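Local coordinates for FixK2 protein (Bradyrhizobium japonicum, PDB 4I2O), which binds DNA as a two-chain transcription factor of the CRP/FNR superfamily and probably regulates genes linked to nitrogen fixation, at residues 43-46 with 50-53; 164-169 with 225-230; 170-173 with 177-180; 203-206 with 210-213. The protein carries 1 engineered substitution. One frame throughout, in Å; residues are numbered along the deposited sequence.

Contact 1: residues 43-46 with 50-53; sequences FSYR and EIYG
The Tyr45 ring is overlapped by the side chain of Ile51, whose CG1 stands almost exactly above the middle of one face: CG1 lies 3.7 Å from the centroid of the Tyr45 ring and only 7° off its normal, a CH-pi contact. The two side chains cross at about a right angle. The branch at CB spreads isoleucine over the ring: CD1 reaches Tyr45 CD2 at 4.0 Å and CG2 packs against the phenolic end, 3.8 Å from Tyr45 CZ. The other face is backed by Phe43 CD2, offset toward the rim. Tyr45 CG lies anti to its own carbonyl carbon (chi1 -60°), which sends the ring toward Ile51. The pair sits in the beta-roll of the cyclic nucleotide-binding domain, where strand 41-45 pairs with strand 110-116 and strand 50-52 with strand 103-106, so this CH-pi contact joins the two sheets. A classic beta bulge bends the chain here, Ile51 and Tyr52 sharing Ala104 as their partner on strand 103-106. A water ties the two segments by their polar atoms, 2.8 Å from Tyr45 OH and giving a hydrogen bond of 2.7 Å to Ile51 O. An alanine in place of Tyr45 would probably uncover Ile51 CG1 and CG2 and deprive this water of its phenolic partner. Tyr62 touches both Tyr45 and Ile51 from strand 60-64.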
loop_
_atom_site.group_PDB
_atom_site.type_symbol
_atom_site.label_atom_id
_atom_site.label_comp_id
_atom_site.label_asym_id
_atom_site.label_seq_id
_atom_site.Cartn_x
_atom_site.Cartn_y
_atom_site.Cartn_z
ATOM N N PHE A 43 -13.994 -6.691 -24.082
ATOM C CA PHE A 43 -13.162 -7.882 -24.271
ATOM C C PHE A 43 -13.430 -8.862 -23.156
ATOM O O PHE A 43 -13.846 -8.455 -22.129
ATOM C CB PHE A 43 -11.686 -7.511 -24.176
ATOM C CG PHE A 43 -10.793 -8.462 -24.893
ATOM C CD1 PHE A 43 -10.712 -8.425 -26.277
ATOM C CD2 PHE A 43 -10.022 -9.393 -24.185
ATOM C CE1 PHE A 43 -9.902 -9.310 -26.958
ATOM C CE2 PHE A 43 -9.190 -10.281 -24.853
ATOM C CZ PHE A 43 -9.135 -10.239 -26.251
ATOM N N SER A 44 -13.186 -10.159 -23.353
ATOM C CA SER A 44 -13.404 -11.078 -22.238
ATOM C C SER A 44 -12.177 -11.934 -21.998
ATOM O O SER A 44 -11.426 -12.213 -22.957
ATOM C CB SER A 44 -14.605 -11.978 -22.564
ATOM O OG SER A 44 -15.788 -11.205 -22.569
ATOM N N TYR A 45 -11.993 -12.360 -20.752
ATOM C CA TYR A 45 -10.906 -13.267 -20.386
ATOM C C TYR A 45 -11.457 -14.493 -19.660
ATOM O O TYR A 45 -12.361 -14.333 -18.807
ATOM C CB TYR A 45 -9.927 -12.551 -19.433
ATOM C CG TYR A 45 -9.316 -11.303 -20.095
ATOM C CD1 TYR A 45 -8.138 -11.394 -20.864
ATOM C CD2 TYR A 45 -9.968 -10.061 -20.024
ATOM C CE1 TYR A 45 -7.589 -10.250 -21.481
ATOM C CE2 TYR A 45 -9.454 -8.938 -20.658
ATOM C CZ TYR A 45 -8.253 -9.035 -21.360
ATOM O OH TYR A 45 -7.716 -7.901 -21.949
ATOM N N ARG A 46 -10.891 -15.677 -19.960
ATOM C CA ARG A 46 -11.216 -16.938 -19.275
ATOM C C ARG A 46 -10.620 -16.933 -17.872
ATOM O O ARG A 46 -9.620 -16.225 -17.584
ATOM C CB ARG A 46 -10.677 -18.186 -20.036
ATOM C CG ARG A 46 -11.407 -18.544 -21.320
ATOM C CD ARG A 46 -10.631 -19.572 -22.143
ATOM N NE ARG A 46 -11.182 -19.695 -23.500
ATOM C CZ ARG A 46 -10.699 -19.041 -24.555
ATOM N NH1 ARG A 46 -9.642 -18.236 -24.417
ATOM N NH2 ARG A 46 -11.252 -19.198 -25.748
ATOM N N GLU A 50 -4.227 -14.237 -17.970
ATOM C CA GLU A 50 -3.520 -13.005 -17.579
ATOM C C GLU A 50 -4.071 -11.879 -18.476
ATOM O O GLU A 50 -4.234 -12.073 -19.694
ATOM C CB GLU A 50 -2.033 -13.151 -17.848
ATOM C CG GLU A 50 -1.270 -11.890 -17.415
ATOM C CD GLU A 50 0.248 -12.040 -17.471
ATOM O OE1 GLU A 50 0.842 -11.680 -18.503
ATOM O OE2 GLU A 50 0.843 -12.489 -16.474
ATOM N N ILE A 51 -4.399 -10.741 -17.874
ATOM C CA ILE A 51 -4.877 -9.586 -18.620
ATOM C C ILE A 51 -3.664 -8.715 -18.964
ATOM O O ILE A 51 -3.563 -8.241 -20.104
ATOM C CB ILE A 51 -5.882 -8.811 -17.785
ATOM C CG1 ILE A 51 -7.083 -9.743 -17.489
ATOM C CG2 ILE A 51 -6.283 -7.535 -18.524
ATOM C CD1 ILE A 51 -8.136 -9.157 -16.561
ATOM N N TYR A 52 -2.766 -8.497 -17.989
ATOM C CA TYR A 52 -1.436 -7.907 -18.247
ATOM C C TYR A 52 -0.444 -8.393 -17.209
ATOM O O TYR A 52 -0.848 -8.780 -16.116
ATOM C CB TYR A 52 -1.413 -6.353 -18.239
ATOM C CG TYR A 52 -2.114 -5.705 -17.069
ATOM C CD1 TYR A 52 -1.485 -5.606 -15.835
ATOM C CD2 TYR A 52 -3.429 -5.225 -17.193
ATOM C CE1 TYR A 52 -2.107 -4.983 -14.737
ATOM C CE2 TYR A 52 -4.061 -4.640 -16.121
ATOM C CZ TYR A 52 -3.417 -4.526 -14.899
ATOM O OH TYR A 52 -4.039 -3.968 -13.819
ATOM N N GLY A 53 0.855 -8.330 -17.538
ATOM C CA GLY A 53 1.906 -8.757 -16.622
ATOM C C GLY A 53 2.561 -7.635 -15.882
ATOM O O GLY A 53 2.463 -6.448 -16.270
HETATM O O HOH W 1 -4.972 -8.267 -22.405
#

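Contact 2: residues 164-169 with 225-230; sequences FLLEMD and QRLHNL
Within the two segments the shortest polar bond, Met168 N to Phe164 O at 2.8 Å, belongs to the helical turn that presents Leu165 and Leu166 to Leu227 and His228. Between the two segments the contact is apolar. Leu227 CG lies anti to the backbone N (chi1 -166°), and its methyl CD2 lies against both leucines, 3.6 Å from Leu165 CB and 3.9 Å from Leu166 CG. Leu165 meets it at about a right angle, whereas Leu166 slides past it in the opposite direction. These residues pack helix 157-172 against the short helix 224-228 that follows the three-stranded sheet in the Crp-like helix-turn-helix domain. Leu165 and Leu227 are both buried and also touch Leu205 of helix 195-207. Toward the exposed side, Leu166 CD1 comes over a face of the His228 imidazole, 4.0 Å from the ring centroid and 16° off the normal, and rests 3.7 Å from His228 CA. On the other helix face, Gln225 NE2 donates to Asn229 OD1 at 3.0 Å with an N-H...O angle of 142°; Asn229 OD1 lies close to the amide plane of Gln225. Near the same interface, Asp169 OD1 makes a salt bridge to Arg224 NE.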
loop_
_atom_site.group_PDB
_atom_site.type_symbol
_atom_site.label_atom_id
_atom_site.label_comp_id
_atom_site.label_asym_id
_atom_site.label_seq_id
_atom_site.Cartn_x
_atom_site.Cartn_y
_atom_site.Cartn_z
ATOM N N PHE A 164 -11.734 -8.655 5.795
ATOM C CA PHE A 164 -11.990 -9.123 4.446
ATOM C C PHE A 164 -13.476 -9.362 4.260
ATOM O O PHE A 164 -14.086 -8.902 3.256
ATOM C CB PHE A 164 -11.213 -10.413 4.186
ATOM C CG PHE A 164 -11.680 -11.161 2.951
ATOM C CD1 PHE A 164 -11.239 -10.728 1.670
ATOM C CD2 PHE A 164 -12.504 -12.260 3.064
ATOM C CE1 PHE A 164 -11.626 -11.387 0.507
ATOM C CE2 PHE A 164 -12.955 -12.963 1.887
ATOM C CZ PHE A 164 -12.484 -12.515 0.602
ATOM N N LEU A 165 -14.112 -10.109 5.159
ATOM C CA LEU A 165 -15.571 -10.391 5.007
ATOM C C LEU A 165 -16.420 -9.121 4.981
ATOM O O LEU A 165 -17.355 -8.974 4.191
ATOM C CB LEU A 165 -16.047 -11.220 6.160
ATOM C CG LEU A 165 -15.540 -12.660 6.126
ATOM C CD1 LEU A 165 -15.734 -13.386 7.496
ATOM C CD2 LEU A 165 -16.127 -13.464 4.935
ATOM N N LEU A 166 -16.108 -8.175 5.849
ATOM C CA LEU A 166 -16.796 -6.892 5.801
ATOM C C LEU A 166 -16.585 -6.083 4.521
ATOM O O LEU A 166 -17.527 -5.454 4.025
ATOM C CB LEU A 166 -16.447 -6.062 7.042
ATOM C CG LEU A 166 -16.958 -6.612 8.404
ATOM C CD1 LEU A 166 -16.177 -5.876 9.507
ATOM C CD2 LEU A 166 -18.450 -6.402 8.573
ATOM N N GLU A 167 -15.349 -6.074 4.007
ATOM C CA GLU A 167 -15.068 -5.420 2.727
ATOM C C GLU A 167 -15.879 -6.096 1.609
ATOM O O GLU A 167 -16.513 -5.423 0.744
ATOM C CB GLU A 167 -13.571 -5.507 2.403
ATOM C CG GLU A 167 -13.274 -4.809 1.083
ATOM C CD GLU A 167 -11.846 -4.919 0.622
ATOM O OE1 GLU A 167 -11.056 -5.773 1.101
ATOM O OE2 GLU A 167 -11.488 -4.126 -0.251
ATOM N N MET A 168 -15.817 -7.415 1.555
ATOM C CA MET A 168 -16.605 -8.104 0.496
ATOM C C MET A 168 -18.111 -7.935 0.638
ATOM O O MET A 168 -18.823 -7.838 -0.369
ATOM C CB MET A 168 -16.291 -9.581 0.553
ATOM C CG MET A 168 -14.864 -9.979 0.126
ATOM S SD MET A 168 -14.422 -9.456 -1.564
ATOM C CE MET A 168 -13.430 -7.995 -1.271
ATOM N N ASP A 169 -18.636 -7.940 1.864
ATOM C CA ASP A 169 -20.047 -7.681 2.067
ATOM C C ASP A 169 -20.442 -6.289 1.509
ATOM O O ASP A 169 -21.442 -6.116 0.842
ATOM C CB ASP A 169 -20.371 -7.776 3.556
ATOM C CG ASP A 169 -21.852 -7.521 3.853
ATOM O OD1 ASP A 169 -22.175 -6.446 4.380
ATOM O OD2 ASP A 169 -22.685 -8.423 3.607
ATOM N N GLN A 225 -22.194 -6.519 13.249
ATOM C CA GLN A 225 -21.611 -5.863 14.430
ATOM C C GLN A 225 -20.621 -6.775 15.140
ATOM O O GLN A 225 -19.497 -6.341 15.494
ATOM C CB GLN A 225 -22.708 -5.401 15.401
ATOM C CG GLN A 225 -22.211 -4.506 16.537
ATOM C CD GLN A 225 -21.441 -3.302 16.027
ATOM O OE1 GLN A 225 -21.984 -2.476 15.266
ATOM N NE2 GLN A 225 -20.169 -3.193 16.428
ATOM N N ARG A 226 -21.010 -8.029 15.364
ATOM C CA ARG A 226 -20.073 -8.946 16.017
ATOM C C ARG A 226 -18.815 -9.118 15.214
ATOM O O ARG A 226 -17.726 -9.261 15.762
ATOM C CB ARG A 226 -20.699 -10.311 16.275
ATOM C CG ARG A 226 -21.559 -10.345 17.526
ATOM C CD ARG A 226 -22.290 -11.684 17.691
ATOM N NE ARG A 226 -21.402 -12.773 18.089
ATOM C CZ ARG A 226 -21.675 -14.053 17.868
ATOM N NH1 ARG A 226 -22.807 -14.395 17.233
ATOM N NH2 ARG A 226 -20.812 -14.982 18.262
ATOM N N LEU A 227 -18.948 -9.128 13.893
ATOM C CA LEU A 227 -17.771 -9.297 13.044
ATOM C C LEU A 227 -16.916 -8.037 13.047
ATOM O O LEU A 227 -15.674 -8.123 13.010
ATOM C CB LEU A 227 -18.198 -9.673 11.598
ATOM C CG LEU A 227 -17.186 -10.212 10.612
ATOM C CD1 LEU A 227 -16.645 -11.561 11.099
ATOM C CD2 LEU A 227 -17.824 -10.344 9.215
ATOM N N HIS A 228 -17.561 -6.863 13.060
ATOM C CA HIS A 228 -16.823 -5.603 13.159
ATOM C C HIS A 228 -16.041 -5.615 14.471
ATOM O O HIS A 228 -14.918 -5.098 14.534
ATOM C CB HIS A 228 -17.788 -4.428 13.289
ATOM C CG HIS A 228 -17.666 -3.406 12.213
ATOM N ND1 HIS A 228 -16.632 -2.495 12.167
ATOM C CD2 HIS A 228 -18.472 -3.129 11.153
ATOM C CE1 HIS A 228 -16.800 -1.709 11.113
ATOM N NE2 HIS A 228 -17.904 -2.076 10.479
ATOM N N ASN A 229 -16.620 -6.164 15.535
ATOM C CA ASN A 229 -15.862 -6.204 16.820
ATOM C C ASN A 229 -14.616 -7.074 16.825
ATOM O O ASN A 229 -13.834 -7.020 17.797
ATOM C CB ASN A 229 -16.720 -6.688 17.982
ATOM C CG ASN A 229 -17.871 -5.784 18.252
ATOM O OD1 ASN A 229 -17.886 -4.630 17.810
ATOM N ND2 ASN A 229 -18.887 -6.313 18.929
ATOM N N LEU A 230 -14.493 -7.935 15.821
ATOM C CA LEU A 230 -13.345 -8.822 15.704
ATOM C C LEU A 230 -12.301 -8.235 14.782
ATOM O O LEU A 230 -11.220 -8.807 14.640
ATOM C CB LEU A 230 -13.774 -10.176 15.138
ATOM C CG LEU A 230 -14.710 -10.998 16.039
ATOM C CD1 LEU A 230 -15.007 -12.297 15.334
ATOM C CD2 LEU A 230 -14.049 -11.288 17.390
#

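Contact 3: residues 170-173 with 177-180; sequences RRLA and MMAL
Leu172 holds CG between its backbone N and carbonyl carbon (chi1 61°), and with chi2 at 64° this swings CD1 across to Met178, although the CB bond itself points neither toward nor away from the strand. The contact lies in the winged helix-turn-helix domain, where the end of helix 157-172 gives way through a short loop to strand 177-179, an outermost strand of the three-stranded sheet. Leu172 CD1 presses on Met178 CB at 3.5 Å, tighter than usual van der Waals contact, and the two side chains cross at about a right angle. The other methyl branch, CD2, points along the strand, 4.0 Å from Ala179 O and 4.4 Å from Leu180 CD2. The two methyls of Leu172 thus reach Met178 closely and Ala179 and Leu180 more loosely. Met178 CG is anti to the carbonyl carbon (chi1 -47°) and SD continues nearly extended, which carries the sulfur away from Leu172 and in among Leu165, Met168 and Asp169 of the same helix; the bend at chi3 then turns only the CE methyl. Met178 is also paired through its backbone with Ile219 of strand 218-221, so one residue links the helix to the sheet. Ala173, just past Leu172, comes close to the strand backbone: its CA makes a CA-H...O contact of 3.3 Å with Met177 O. A water also bridges the backbones: it donates to Leu172 O at 2.8 Å and accepts from Ala179 N at 3.0 Å.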
loop_
_atom_site.group_PDB
_atom_site.type_symbol
_atom_site.label_atom_id
_atom_site.label_comp_id
_atom_site.label_asym_id
_atom_site.label_seq_id
_atom_site.Cartn_x
_atom_site.Cartn_y
_atom_site.Cartn_z
ATOM N N ARG A 170 -19.641 -5.276 1.800
ATOM C CA ARG A 170 -19.952 -3.943 1.294
ATOM C C ARG A 170 -19.911 -3.903 -0.229
ATOM O O ARG A 170 -20.761 -3.247 -0.885
ATOM C CB ARG A 170 -18.919 -2.958 1.897
ATOM C CG ARG A 170 -19.105 -1.532 1.426
ATOM C CD ARG A 170 -18.154 -0.596 2.194
ATOM N NE ARG A 170 -16.775 -1.091 2.276
ATOM C CZ ARG A 170 -15.884 -0.988 1.281
ATOM N NH1 ARG A 170 -16.248 -0.463 0.103
ATOM N NH2 ARG A 170 -14.633 -1.420 1.465
ATOM N N ARG A 171 -18.952 -4.602 -0.839
ATOM C CA ARG A 171 -18.719 -4.467 -2.292
ATOM C C ARG A 171 -19.535 -5.420 -3.140
ATOM O O ARG A 171 -19.815 -5.142 -4.309
ATOM C CB ARG A 171 -17.239 -4.714 -2.596
ATOM C CG ARG A 171 -16.383 -3.521 -2.018
ATOM C CD ARG A 171 -14.909 -3.780 -2.147
ATOM N NE ARG A 171 -14.495 -3.795 -3.552
ATOM C CZ ARG A 171 -13.337 -4.323 -3.949
ATOM N NH1 ARG A 171 -12.498 -4.865 -3.058
ATOM N NH2 ARG A 171 -13.014 -4.309 -5.235
ATOM N N LEU A 172 -19.885 -6.566 -2.572
ATOM C CA LEU A 172 -20.568 -7.550 -3.437
ATOM C C LEU A 172 -21.810 -8.209 -2.885
ATOM O O LEU A 172 -22.471 -8.964 -3.631
ATOM C CB LEU A 172 -19.606 -8.542 -4.109
ATOM C CG LEU A 172 -18.778 -9.428 -3.215
ATOM C CD1 LEU A 172 -19.635 -10.390 -2.379
ATOM C CD2 LEU A 172 -17.730 -10.227 -4.012
ATOM N N ALA A 173 -22.225 -7.916 -1.654
ATOM C CA ALA A 173 -23.442 -8.640 -1.184
ATOM C C ALA A 173 -24.666 -8.257 -2.017
ATOM O O ALA A 173 -24.858 -7.088 -2.396
ATOM C CB ALA A 173 -23.744 -8.385 0.283
ATOM N N MET A 177 -26.328 -11.660 0.813
ATOM C CA MET A 177 -25.432 -12.816 0.632
ATOM C C MET A 177 -24.306 -12.457 -0.322
ATOM O O MET A 177 -24.539 -11.709 -1.278
ATOM C CB MET A 177 -26.227 -14.042 0.074
ATOM C CG MET A 177 -25.221 -15.169 -0.325
ATOM S SD MET A 177 -26.015 -16.616 -1.021
ATOM C CE MET A 177 -26.292 -17.477 0.549
ATOM N N MET A 178 -23.084 -12.904 0.010
ATOM C CA MET A 178 -21.885 -12.706 -0.793
ATOM C C MET A 178 -21.603 -13.969 -1.572
ATOM O O MET A 178 -21.387 -15.036 -0.978
ATOM C CB MET A 178 -20.675 -12.525 0.168
ATOM C CG MET A 178 -20.979 -11.584 1.224
ATOM S SD MET A 178 -19.446 -11.127 2.033
ATOM C CE MET A 178 -19.328 -12.382 3.292
ATOM N N ALA A 179 -21.543 -13.862 -2.883
ATOM C CA ALA A 179 -21.095 -14.983 -3.692
ATOM C C ALA A 179 -19.657 -14.645 -4.031
ATOM O O ALA A 179 -19.375 -13.752 -4.876
ATOM C CB ALA A 179 -21.943 -15.125 -4.965
ATOM N N LEU A 180 -18.730 -15.276 -3.334
ATOM C CA LEU A 180 -17.332 -14.862 -3.431
ATOM C C LEU A 180 -16.787 -15.519 -4.675
ATOM O O LEU A 180 -17.099 -16.712 -4.935
ATOM C CB LEU A 180 -16.557 -15.426 -2.226
ATOM C CG LEU A 180 -16.803 -14.674 -0.916
ATOM C CD1 LEU A 180 -15.959 -15.386 0.180
ATOM C CD2 LEU A 180 -16.516 -13.161 -1.010
HETATM O O HOH W 2 -22.721 -11.615 -4.394
#

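Contact 4: residues 203-206 with 210-213; sequences SQLH and ILGF. With nucleotides of chain C.
In the winged helix-turn-helix, a tight corner leads from recognition helix 195-207 to strand 211-213 of the wing; Ile210 N closes it by donating to Leu205 O over 2.9 Å, with a bent N-H...O angle of 139°. Apolar side chains back this corner. Leu211 CG sits between its backbone N and carbonyl carbon (chi1 54°), a setting that brings CD2 to 3.6 Å from Leu205 CB while CD1 touches His206 CB and lies over a face of the Phe213 ring, offset toward its rim. An alanine at Leu211 removes both methyls, which is likely to open a gap beside Leu205 CB and leave that face of the Phe213 ring without its packing partner. His206 and Phe213 meet obliquely, planes at 46°, with Phe213 CD2 over one imidazole face and Leu211 O at the imidazole edge, 3.5 Å from His206 CD2. On the DNA side, Ser203 OG donates to the phosphate oxygen OP2 of thymidine DT9 of chain C, modelled at a very short 2.4 Å, so its exact length is doubtful; Phe213 packs on a DNA phosphate. A water lies 2.8 Å from His206 NE2 and accepts from Phe213 N at 2.9 Å.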
loop_
_atom_site.group_PDB
_atom_site.type_symbol
_atom_site.label_atom_id
_atom_site.label_comp_id
_atom_site.label_asym_id
_atom_site.label_seq_id
_atom_site.Cartn_x
_atom_site.Cartn_y
_atom_site.Cartn_z
ATOM N N SER A 203 -14.350 -21.215 9.611
ATOM C CA SER A 203 -15.024 -22.267 10.388
ATOM C C SER A 203 -15.442 -21.815 11.768
ATOM O O SER A 203 -16.529 -22.118 12.239
ATOM C CB SER A 203 -14.165 -23.537 10.518
ATOM O OG SER A 203 -14.063 -24.240 9.276
ATOM N N GLN A 204 -14.543 -21.098 12.433
ATOM C CA GLN A 204 -14.847 -20.590 13.740
ATOM C C GLN A 204 -16.005 -19.582 13.732
ATOM O O GLN A 204 -16.862 -19.637 14.633
ATOM C CB GLN A 204 -13.549 -19.955 14.302
ATOM C CG GLN A 204 -13.627 -19.441 15.715
ATOM C CD GLN A 204 -12.291 -18.851 16.137
ATOM O OE1 GLN A 204 -11.256 -19.133 15.510
ATOM N NE2 GLN A 204 -12.306 -18.003 17.168
ATOM N N LEU A 205 -16.029 -18.683 12.729
ATOM C CA LEU A 205 -17.096 -17.652 12.629
ATOM C C LEU A 205 -18.429 -18.338 12.391
ATOM O O LEU A 205 -19.471 -17.939 12.955
ATOM C CB LEU A 205 -16.811 -16.626 11.507
ATOM C CG LEU A 205 -15.537 -15.802 11.724
ATOM C CD1 LEU A 205 -15.148 -15.011 10.411
ATOM C CD2 LEU A 205 -15.784 -14.860 12.918
ATOM N N HIS A 206 -18.391 -19.379 11.556
ATOM C CA HIS A 206 -19.592 -20.196 11.324
ATOM C C HIS A 206 -20.122 -20.832 12.602
ATOM O O HIS A 206 -21.333 -20.783 12.897
ATOM C CB HIS A 206 -19.298 -21.280 10.298
ATOM C CG HIS A 206 -20.493 -22.146 9.988
ATOM N ND1 HIS A 206 -20.526 -23.487 10.263
ATOM C CD2 HIS A 206 -21.693 -21.843 9.428
ATOM C CE1 HIS A 206 -21.713 -23.983 9.914
ATOM N NE2 HIS A 206 -22.431 -23.003 9.386
ATOM N N ILE A 210 -21.788 -16.315 13.518
ATOM C CA ILE A 210 -21.543 -15.047 12.830
ATOM C C ILE A 210 -21.779 -15.039 11.330
ATOM O O ILE A 210 -22.207 -14.017 10.779
ATOM C CB ILE A 210 -20.187 -14.436 13.247
ATOM C CG1 ILE A 210 -20.225 -14.150 14.741
ATOM C CG2 ILE A 210 -19.884 -13.136 12.445
ATOM C CD1 ILE A 210 -18.814 -13.774 15.306
ATOM N N LEU A 211 -21.552 -16.162 10.651
ATOM C CA LEU A 211 -21.883 -16.220 9.243
ATOM C C LEU A 211 -22.579 -17.525 8.947
ATOM O O LEU A 211 -22.521 -18.455 9.747
ATOM C CB LEU A 211 -20.643 -16.101 8.384
ATOM C CG LEU A 211 -19.461 -17.024 8.594
ATOM C CD1 LEU A 211 -19.589 -18.339 7.790
ATOM C CD2 LEU A 211 -18.203 -16.275 8.193
ATOM N N GLY A 212 -23.210 -17.574 7.790
ATOM C CA GLY A 212 -23.909 -18.777 7.342
ATOM C C GLY A 212 -23.198 -19.164 6.050
ATOM O O GLY A 212 -22.685 -18.271 5.354
ATOM N N PHE A 213 -23.221 -20.456 5.690
ATOM C CA PHE A 213 -22.692 -20.916 4.394
ATOM C C PHE A 213 -23.786 -21.570 3.582
ATOM O O PHE A 213 -24.680 -22.220 4.129
ATOM C CB PHE A 213 -21.617 -22.006 4.565
ATOM C CG PHE A 213 -20.279 -21.500 5.036
ATOM C CD1 PHE A 213 -19.498 -20.730 4.200
ATOM C CD2 PHE A 213 -19.784 -21.894 6.256
ATOM C CE1 PHE A 213 -18.230 -20.290 4.630
ATOM C CE2 PHE A 213 -18.539 -21.484 6.681
ATOM C CZ PHE A 213 -17.772 -20.666 5.853
ATOM P P DT C 9 -14.522 -27.999 9.429
ATOM O OP1 DT C 9 -15.826 -28.538 9.863
ATOM O OP2 DT C 9 -14.102 -26.620 9.771
ATOM O "O5'" DT C 9 -13.304 -28.904 9.950
ATOM C "C5'" DT C 9 -13.423 -30.373 9.847
ATOM C "C4'" DT C 9 -12.031 -30.864 10.171
ATOM O "O4'" DT C 9 -11.041 -30.419 9.203
ATOM C "C3'" DT C 9 -11.483 -30.377 11.512
ATOM O "O3'" DT C 9 -11.530 -31.529 12.360
ATOM C "C2'" DT C 9 -10.043 -30.009 11.231
ATOM C "C1'" DT C 9 -9.787 -30.540 9.841
ATOM N N1 DT C 9 -8.823 -29.788 8.968
ATOM C C2 DT C 9 -7.823 -30.542 8.359
ATOM O O2 DT C 9 -7.652 -31.762 8.544
ATOM N N3 DT C 9 -6.985 -29.847 7.536
ATOM C C4 DT C 9 -7.064 -28.505 7.227
ATOM O O4 DT C 9 -6.262 -27.990 6.439
ATOM C C5 DT C 9 -8.132 -27.765 7.867
ATOM C C7 DT C 9 -8.261 -26.267 7.571
ATOM C C6 DT C 9 -8.983 -28.439 8.663
HETATM O O HOH W 3 -24.437 -22.380 7.557
#

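Contacts 2, 3 and 4 belong to one DNA-binding domain, while contact 1 stands apart in the cyclic nucleotide-binding domain, its centre about 23 Å from that of contact 3 and about 33 Å from that of contact 4. Contacts 3 and 4 are both nested in the loop closed by contact 2, and each has its centre about 12 Å from that of contact 2. Met178 SD lies 3.3 Å from Asp169 N, joining contact 3 to contact 2; Leu165 CD1 meets Leu205 CD1 at 3.4 Å, joining contact 2 to contact 4. Contacts 3 and 4 do not touch but share a sheet. Contact 4 touches DNA; the nearest atom of contact 3 lies about 7 Å from it.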